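Odorant-binding protein 1d (Locusta migratoria, PDB 4PT1) probably binds small odorant molecules in a pocket among its helices, as a secreted member of the insect PBP/GOBP odorant-binding family. Local coordinates at residues 60-63 and 64-68; 87-90 and 91-94; 102-105 and 106-110. All blocks are in the same frame, centred on the assembly; numbering follows the deposited sequence.

How the contacts relate
All three contacts are local, and they follow one another along the chain, the loop before helix 69-75, the end of helix 81-90 and the middle of helix 99-113. Contacts 2 and 3, with centres about 9 Å apart, are joined covalently by the disulfide between Cys-91 SG and Cys-109 SG (2.0 Å). Contact 1 lies about 14 Å from contact 2 and 13 Å from contact 3, centre to centre, and Phe-67 bridges to both, its CD1 lying 3.6 Å from Ile-106 CD1. Contact 3 supplies His-107 to the pocket holding 2-(2-methoxyethoxy)ethanol, probably a crystallisation additive; in contact 2, the side chain of Val-87 lies about 4 Å from a bound molecule of the same compound.

Contact 1 of 3, residues 60-63 and 64-68; sequences SLSD and DGVFV
Ser-60 O accepts from Val-68 N at 2.9 Å, and Phe-67 CA adds a CA-H...O contact to the same oxygen. Leu-61 bridges Phe-67 backbone to backbone, a single bridge that makes no regular strand pair; its CG is anti to its own N (chi1 -157°), which brings CD1 over the returning chain, 3.7 Å from Phe-67 N, while the branch carbon CG rests on Gly-65 CA. Leu-61 also touches Lys-52 and Met-55 of helix 45-57. Ser-62 carries the polar centre. Its N donates to Val-66 O and its O accepts from Gly-65 N, closing a type I turn with a G1 beta bulge at Gly-65, whose left-handed backbone (phi 92°, psi 31°) by itself calls for glycine. Ser-62 OG accepts from Val-66 N at 2.5 Å, shorter than usual and doubtful in its exact value, and donates to Asp-64 OD1 at 2.6 Å, meeting that oxygen nearly along its C-O axis. Asp-63 turns outward to a salt bridge with Lys-52. One serine hydroxyl thus accepts from a backbone amide and donates to a carboxylate within the turn; the donation would favour a charged Asp-64.

Contact 2 of 3, residues 87-90 and 91-94; sequences VVHS and CKHI
Cys-91 N donates to Val-88 O at 3.1 Å, an i to i+3 bond, as in a 3-10 turn. The compact part gathers round this bond. Cys-91 SG, placed beside its own N and anti to the carbonyl carbon (chi1 -66°), packs 3.5 Å from Val-87 O and 3.6 Å from Ser-90 OG. Ser-90 OG in turn folds back to donate to Val-87 O at 2.8 Å and is also hydrogen-bonded to Ser-113 of helix 99-113. The sulfur continues into the disulfide with Cys-109, one of the three of this odorant-binding protein fold, which ties the end of helix 81-90 to helix 99-113. The side chains of Val-87 and Val-88 turn away from the following loop, Val-87 onto Tyr-110 and Val-88 onto Leu-69 and Leu-73.

The exposed His-89 marks the looser side. Lys-92, extended beyond CG, runs over His-89 O, its CG 3.2 Å from that oxygen, and carries NZ to the ring edge, where it donates to His-89 ND1 at 2.9 Å from 13° out of the ring plane. Nearer the backbone, Lys-92 CG lies over the centre of one face of the His-93 ring, 4.0 Å above its plane. A water donates to Ser-90 O and accepts from His-93 N.

Because ND1 accepts from an ammonium group, His-89 is probably neutral with its proton on NE2. The chemistry gives a covalently fastened inner side and an outer side where a lysine-histidine bond and a bridging water add to contacts with Leu-69, Leu-73 and Phe-67.

Contact 3 of 3, residues 102-105 and 106-110; sequences TAYQ and IHQCY
This contact spans two successive turns of helix 99-113, which contributes His-107 to the ligand pocket and Cys-109 to a disulfide. Four backbone bonds of the alpha-helical i to i+4 pattern join the turns, from Ile-106 N to Thr-102 O (2.8 Å) through to Cys-109 N to Gln-105 O (2.9 Å).

Gln-108 lies over Tyr-104. Its CG makes a CH-pi contact over one face of the phenol ring, 4.1 Å from the Tyr-104 ring centroid. The terminal amide of Gln-108 is stacked on the same ring, the two planes only 14° apart. Gln-105 crosses Gln-108, its OE1 3.5 Å from Gln-108 CB, with the two amide planes almost perpendicular at 88°, while the NE2 of Gln-105 is held by Glu-101. Thr-102 and Ile-106 point the same way side by side, methyl CG2 of the former 3.8 Å from CD1 of the latter; Thr-102 OG1 is engaged by the backbone N of His-96. The His-107 ring presents its edge to Ala-103 O, CD2 3.4 Å from that oxygen, and has Tyr-110 CD2 over one face; ND1 is hydrogen-bonded to Tyr-118, which helps fix the ring's rotation.

Among its neighbours, the helix sets Ala-103 and Tyr-104 against helix 45-57: Ala-103 touches Lys-52 and Met-55, and Tyr-104 touches Lys-48 and Leu-51. Tyr-110 faces helix 81-90, and its OH is hydrogen-bonded to Glu-72, a tie to helix 69-75. Ile-106 meets the loop before helix 69-75, and Cys-109 fastens the helix to the chain just beyond helix 81-90.

Contact 1 of 3, residues 60-63 and 64-68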
loop_
_atom_site.group_PDB
_atom_site.type_symbol
_atom_site.label_atom_id
_atom_site.label_comp_id
_atom_site.label_asym_id
_atom_site.label_seq_id
_atom_site.Cartn_x
_atom_site.Cartn_y
_atom_site.Cartn_z
ATOM N N SER A 60 8.390 3.290 -5.084
ATOM C CA SER A 60 7.575 4.503 -4.916
ATOM C C SER A 60 7.967 5.308 -3.699
ATOM O O SER A 60 7.462 6.416 -3.507
ATOM C CB SER A 60 6.077 4.177 -4.855
ATOM O OG SER A 60 5.774 3.159 -3.913
ATOM N N LEU A 61 8.854 4.753 -2.868
ATOM C CA LEU A 61 9.445 5.500 -1.766
ATOM C C LEU A 61 10.921 5.122 -1.616
ATOM O O LEU A 61 11.315 3.965 -1.810
ATOM C CB LEU A 61 8.657 5.247 -0.472
ATOM C CG LEU A 61 8.744 6.288 0.644
ATOM C CD1 LEU A 61 7.831 7.475 0.367
ATOM C CD2 LEU A 61 8.411 5.679 2.002
ATOM N N SER A 62 11.751 6.109 -1.309
ATOM C CA SER A 62 13.140 5.833 -0.970
ATOM C C SER A 62 13.158 5.317 0.457
ATOM O O SER A 62 12.240 5.562 1.232
ATOM C CB SER A 62 13.981 7.102 -1.059
ATOM O OG SER A 62 13.503 8.077 -0.161
ATOM N N ASP A 63 14.218 4.618 0.821
ATOM C CA ASP A 63 14.398 4.171 2.211
ATOM C C ASP A 63 14.258 5.323 3.212
ATOM O O ASP A 63 13.728 5.134 4.314
ATOM C CB ASP A 63 15.764 3.482 2.370
ATOM C CG ASP A 63 15.900 2.739 3.688
ATOM O OD1 ASP A 63 14.938 2.058 4.113
ATOM O OD2 ASP A 63 16.984 2.842 4.293
ATOM N N ASP A 64 14.694 6.524 2.825
ATOM C CA ASP A 64 14.601 7.679 3.718
ATOM C C ASP A 64 13.344 8.517 3.510
ATOM O O ASP A 64 13.229 9.621 4.025
ATOM C CB ASP A 64 15.879 8.538 3.650
ATOM C CG ASP A 64 16.011 9.323 2.352
ATOM O OD1 ASP A 64 15.527 8.861 1.300
ATOM O OD2 ASP A 64 16.636 10.408 2.399
ATOM N N GLY A 65 12.391 7.969 2.758
ATOM C CA GLY A 65 11.061 8.500 2.718
ATOM C C GLY A 65 10.782 9.531 1.627
ATOM O O GLY A 65 9.939 10.370 1.832
ATOM N N VAL A 66 11.450 9.440 0.475
ATOM C CA VAL A 66 11.166 10.332 -0.676
ATOM C C VAL A 66 10.191 9.630 -1.640
ATOM O O VAL A 66 10.523 8.598 -2.221
ATOM C CB VAL A 66 12.453 10.718 -1.444
ATOM C CG1 VAL A 66 12.149 11.679 -2.601
ATOM C CG2 VAL A 66 13.465 11.340 -0.494
ATOM N N PHE A 67 8.996 10.202 -1.792
ATOM C CA PHE A 67 7.959 9.674 -2.714
ATOM C C PHE A 67 8.342 9.832 -4.188
ATOM O O PHE A 67 8.817 10.890 -4.599
ATOM C CB PHE A 67 6.615 10.354 -2.413
ATOM C CG PHE A 67 5.474 9.852 -3.259
ATOM C CD1 PHE A 67 4.933 8.595 -3.046
ATOM C CD2 PHE A 67 4.955 10.638 -4.273
ATOM C CE1 PHE A 67 3.886 8.141 -3.813
ATOM C CE2 PHE A 67 3.906 10.199 -5.042
ATOM C CZ PHE A 67 3.368 8.950 -4.821
ATOM N N VAL A 68 8.142 8.779 -4.986
ATOM C CA VAL A 68 8.480 8.782 -6.408
ATOM C C VAL A 68 7.212 8.525 -7.258
ATOM O O VAL A 68 6.794 7.387 -7.473
ATOM C CB VAL A 68 9.591 7.764 -6.730
ATOM C CG1 VAL A 68 10.020 7.878 -8.178
ATOM C CG2 VAL A 68 10.805 7.984 -5.825
#

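Contact 2 of 3, residues 87-90 and 91-94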
loop_
_atom_site.group_PDB
_atom_site.type_symbol
_atom_site.label_atom_id
_atom_site.label_comp_id
_atom_site.label_asym_id
_atom_site.label_seq_id
_atom_site.Cartn_x
_atom_site.Cartn_y
_atom_site.Cartn_z
ATOM N N VAL A 87 -6.426 8.968 -7.726
ATOM C CA VAL A 87 -6.024 8.908 -6.323
ATOM C C VAL A 87 -4.548 9.241 -6.057
ATOM O O VAL A 87 -4.227 10.026 -5.171
ATOM C CB VAL A 87 -6.375 7.537 -5.755
ATOM C CG1 VAL A 87 -5.723 7.336 -4.401
ATOM C CG2 VAL A 87 -7.897 7.395 -5.694
ATOM N N VAL A 88 -3.639 8.660 -6.839
ATOM C CA VAL A 88 -2.231 8.940 -6.647
ATOM C C VAL A 88 -1.900 10.424 -6.854
ATOM O O VAL A 88 -1.142 11.007 -6.064
ATOM C CB VAL A 88 -1.341 8.058 -7.545
ATOM C CG1 VAL A 88 0.107 8.544 -7.480
ATOM C CG2 VAL A 88 -1.445 6.610 -7.114
ATOM N N HIS A 89 -2.475 11.028 -7.894
ATOM C CA HIS A 89 -2.224 12.439 -8.201
ATOM C C HIS A 89 -2.759 13.311 -7.116
ATOM O O HIS A 89 -2.173 14.365 -6.825
ATOM C CB HIS A 89 -2.778 12.838 -9.578
ATOM C CG HIS A 89 -1.905 12.400 -10.736
ATOM N ND1 HIS A 89 -0.715 12.979 -11.003
ATOM C CD2 HIS A 89 -2.098 11.439 -11.717
ATOM C CE1 HIS A 89 -0.165 12.400 -12.080
ATOM N NE2 HIS A 89 -1.009 11.451 -12.518
ATOM N N SER A 90 -3.846 12.885 -6.472
ATOM C CA SER A 90 -4.445 13.690 -5.403
ATOM C C SER A 90 -3.637 13.649 -4.088
ATOM O O SER A 90 -3.828 14.501 -3.211
ATOM C CB SER A 90 -5.917 13.306 -5.176
ATOM O OG SER A 90 -6.076 12.069 -4.510
ATOM N N CYS A 91 -2.710 12.695 -3.980
ATOM C CA CYS A 91 -1.986 12.409 -2.729
ATOM C C CYS A 91 -0.466 12.548 -2.858
ATOM O O CYS A 91 0.294 12.164 -1.952
ATOM C CB CYS A 91 -2.361 10.996 -2.268
ATOM S SG CYS A 91 -4.105 10.855 -1.794
ATOM N N LYS A 92 -0.026 13.117 -3.978
ATOM C CA LYS A 92 1.387 13.120 -4.345
ATOM C C LYS A 92 2.248 14.152 -3.594
ATOM O O LYS A 92 3.476 14.155 -3.758
ATOM C CB LYS A 92 1.559 13.317 -5.857
ATOM C CG LYS A 92 1.010 14.626 -6.425
ATOM C CD LYS A 92 1.174 14.641 -7.937
ATOM C CE LYS A 92 0.287 15.669 -8.615
ATOM N NZ LYS A 92 0.379 15.502 -10.089
ATOM N N HIS A 93 1.612 15.002 -2.786
ATOM C CA HIS A 93 2.311 16.040 -2.003
ATOM C C HIS A 93 2.361 15.769 -0.515
ATOM O O HIS A 93 2.743 16.651 0.270
ATOM C CB HIS A 93 1.672 17.408 -2.250
ATOM C CG HIS A 93 1.734 17.857 -3.689
ATOM N ND1 HIS A 93 2.881 17.873 -4.392
ATOM C CD2 HIS A 93 0.742 18.323 -4.544
ATOM C CE1 HIS A 93 2.632 18.308 -5.639
ATOM N NE2 HIS A 93 1.321 18.584 -5.730
ATOM N N ILE A 94 1.983 14.563 -0.106
ATOM C CA ILE A 94 2.004 14.156 1.287
ATOM C C ILE A 94 3.458 13.812 1.625
ATOM O O ILE A 94 4.161 13.148 0.843
ATOM C CB ILE A 94 1.082 12.939 1.554
ATOM C CG1 ILE A 94 -0.378 13.269 1.207
ATOM C CG2 ILE A 94 1.151 12.493 3.015
ATOM C CD1 ILE A 94 -1.065 14.166 2.227
HETATM O O HOH W 1 -1.197 15.795 -2.063
#

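Contact 3 of 3, residues 102-105 and 106-110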
loop_
_atom_site.group_PDB
_atom_site.type_symbol
_atom_site.label_atom_id
_atom_site.label_comp_id
_atom_site.label_asym_id
_atom_site.label_seq_id
_atom_site.Cartn_x
_atom_site.Cartn_y
_atom_site.Cartn_z
ATOM N N THR A 102 5.064 8.976 6.806
ATOM C CA THR A 102 4.853 9.410 5.393
ATOM C C THR A 102 4.136 8.347 4.579
ATOM O O THR A 102 3.090 8.621 3.965
ATOM C CB THR A 102 6.194 9.759 4.699
ATOM O OG1 THR A 102 6.746 10.949 5.283
ATOM C CG2 THR A 102 6.029 9.986 3.174
ATOM N N ALA A 103 4.674 7.128 4.579
ATOM C CA ALA A 103 3.999 6.035 3.864
ATOM C C ALA A 103 2.580 5.820 4.390
ATOM O O ALA A 103 1.636 5.744 3.611
ATOM C CB ALA A 103 4.798 4.742 3.955
ATOM N N TYR A 104 2.423 5.737 5.717
ATOM C CA TYR A 104 1.114 5.376 6.323
ATOM C C TYR A 104 0.025 6.401 5.963
ATOM O O TYR A 104 -1.120 6.031 5.690
ATOM C CB TYR A 104 1.242 5.161 7.854
ATOM C CG TYR A 104 -0.074 4.901 8.593
ATOM C CD1 TYR A 104 -0.638 3.621 8.658
ATOM C CD2 TYR A 104 -0.745 5.926 9.221
ATOM C CE1 TYR A 104 -1.837 3.394 9.339
ATOM C CE2 TYR A 104 -1.945 5.723 9.902
ATOM C CZ TYR A 104 -2.498 4.452 9.960
ATOM O OH TYR A 104 -3.699 4.227 10.638
ATOM N N GLN A 105 0.405 7.671 5.921
ATOM C CA GLN A 105 -0.514 8.752 5.639
ATOM C C GLN A 105 -0.645 9.086 4.152
ATOM O O GLN A 105 -1.651 9.689 3.768
ATOM C CB GLN A 105 -0.077 10.015 6.398
ATOM C CG GLN A 105 0.002 9.839 7.916
ATOM C CD GLN A 105 -1.343 9.642 8.611
ATOM O OE1 GLN A 105 -2.401 9.780 8.004
ATOM N NE2 GLN A 105 -1.299 9.296 9.894
ATOM N N ILE A 106 0.344 8.728 3.317
ATOM C CA ILE A 106 0.097 8.693 1.870
ATOM C C ILE A 106 -1.066 7.702 1.686
ATOM O O ILE A 106 -2.025 7.988 0.984
ATOM C CB ILE A 106 1.344 8.278 1.028
ATOM C CG1 ILE A 106 2.359 9.430 0.906
ATOM C CG2 ILE A 106 0.898 7.857 -0.378
ATOM C CD1 ILE A 106 3.709 9.038 0.322
ATOM N N HIS A 107 -1.002 6.569 2.383
ATOM C CA HIS A 107 -2.049 5.562 2.351
ATOM C C HIS A 107 -3.373 5.996 2.948
ATOM O O HIS A 107 -4.419 5.672 2.403
ATOM C CB HIS A 107 -1.558 4.285 2.974
ATOM C CG HIS A 107 -0.899 3.374 1.984
ATOM N ND1 HIS A 107 -1.554 2.343 1.397
ATOM C CD2 HIS A 107 0.383 3.401 1.430
ATOM C CE1 HIS A 107 -0.713 1.729 0.540
ATOM N NE2 HIS A 107 0.466 2.385 0.560
ATOM N N GLN A 108 -3.346 6.754 4.042
ATOM C CA GLN A 108 -4.602 7.279 4.573
ATOM C C GLN A 108 -5.193 8.310 3.608
ATOM O O GLN A 108 -6.403 8.357 3.477
ATOM C CB GLN A 108 -4.439 7.845 5.983
ATOM C CG GLN A 108 -3.975 6.830 7.032
ATOM C CD GLN A 108 -4.400 5.399 6.748
ATOM O OE1 GLN A 108 -3.611 4.584 6.253
ATOM N NE2 GLN A 108 -5.657 5.079 7.065
ATOM N N CYS A 109 -4.354 9.106 2.936
ATOM C CA CYS A 109 -4.801 9.968 1.812
ATOM C C CYS A 109 -5.432 9.175 0.663
ATOM O O CYS A 109 -6.463 9.589 0.132
ATOM C CB CYS A 109 -3.682 10.866 1.269
ATOM S SG CYS A 109 -4.191 11.976 -0.081
ATOM N N TYR A 110 -4.834 8.059 0.254
ATOM C CA TYR A 110 -5.503 7.210 -0.729
ATOM C C TYR A 110 -6.899 6.765 -0.283
ATOM O O TYR A 110 -7.857 6.803 -1.061
ATOM C CB TYR A 110 -4.704 5.947 -1.028
ATOM C CG TYR A 110 -3.342 6.111 -1.664
ATOM C CD1 TYR A 110 -2.949 7.281 -2.300
ATOM C CD2 TYR A 110 -2.444 5.038 -1.659
ATOM C CE1 TYR A 110 -1.698 7.392 -2.885
ATOM C CE2 TYR A 110 -1.201 5.151 -2.252
ATOM C CZ TYR A 110 -0.835 6.333 -2.873
ATOM O OH TYR A 110 0.411 6.443 -3.442
#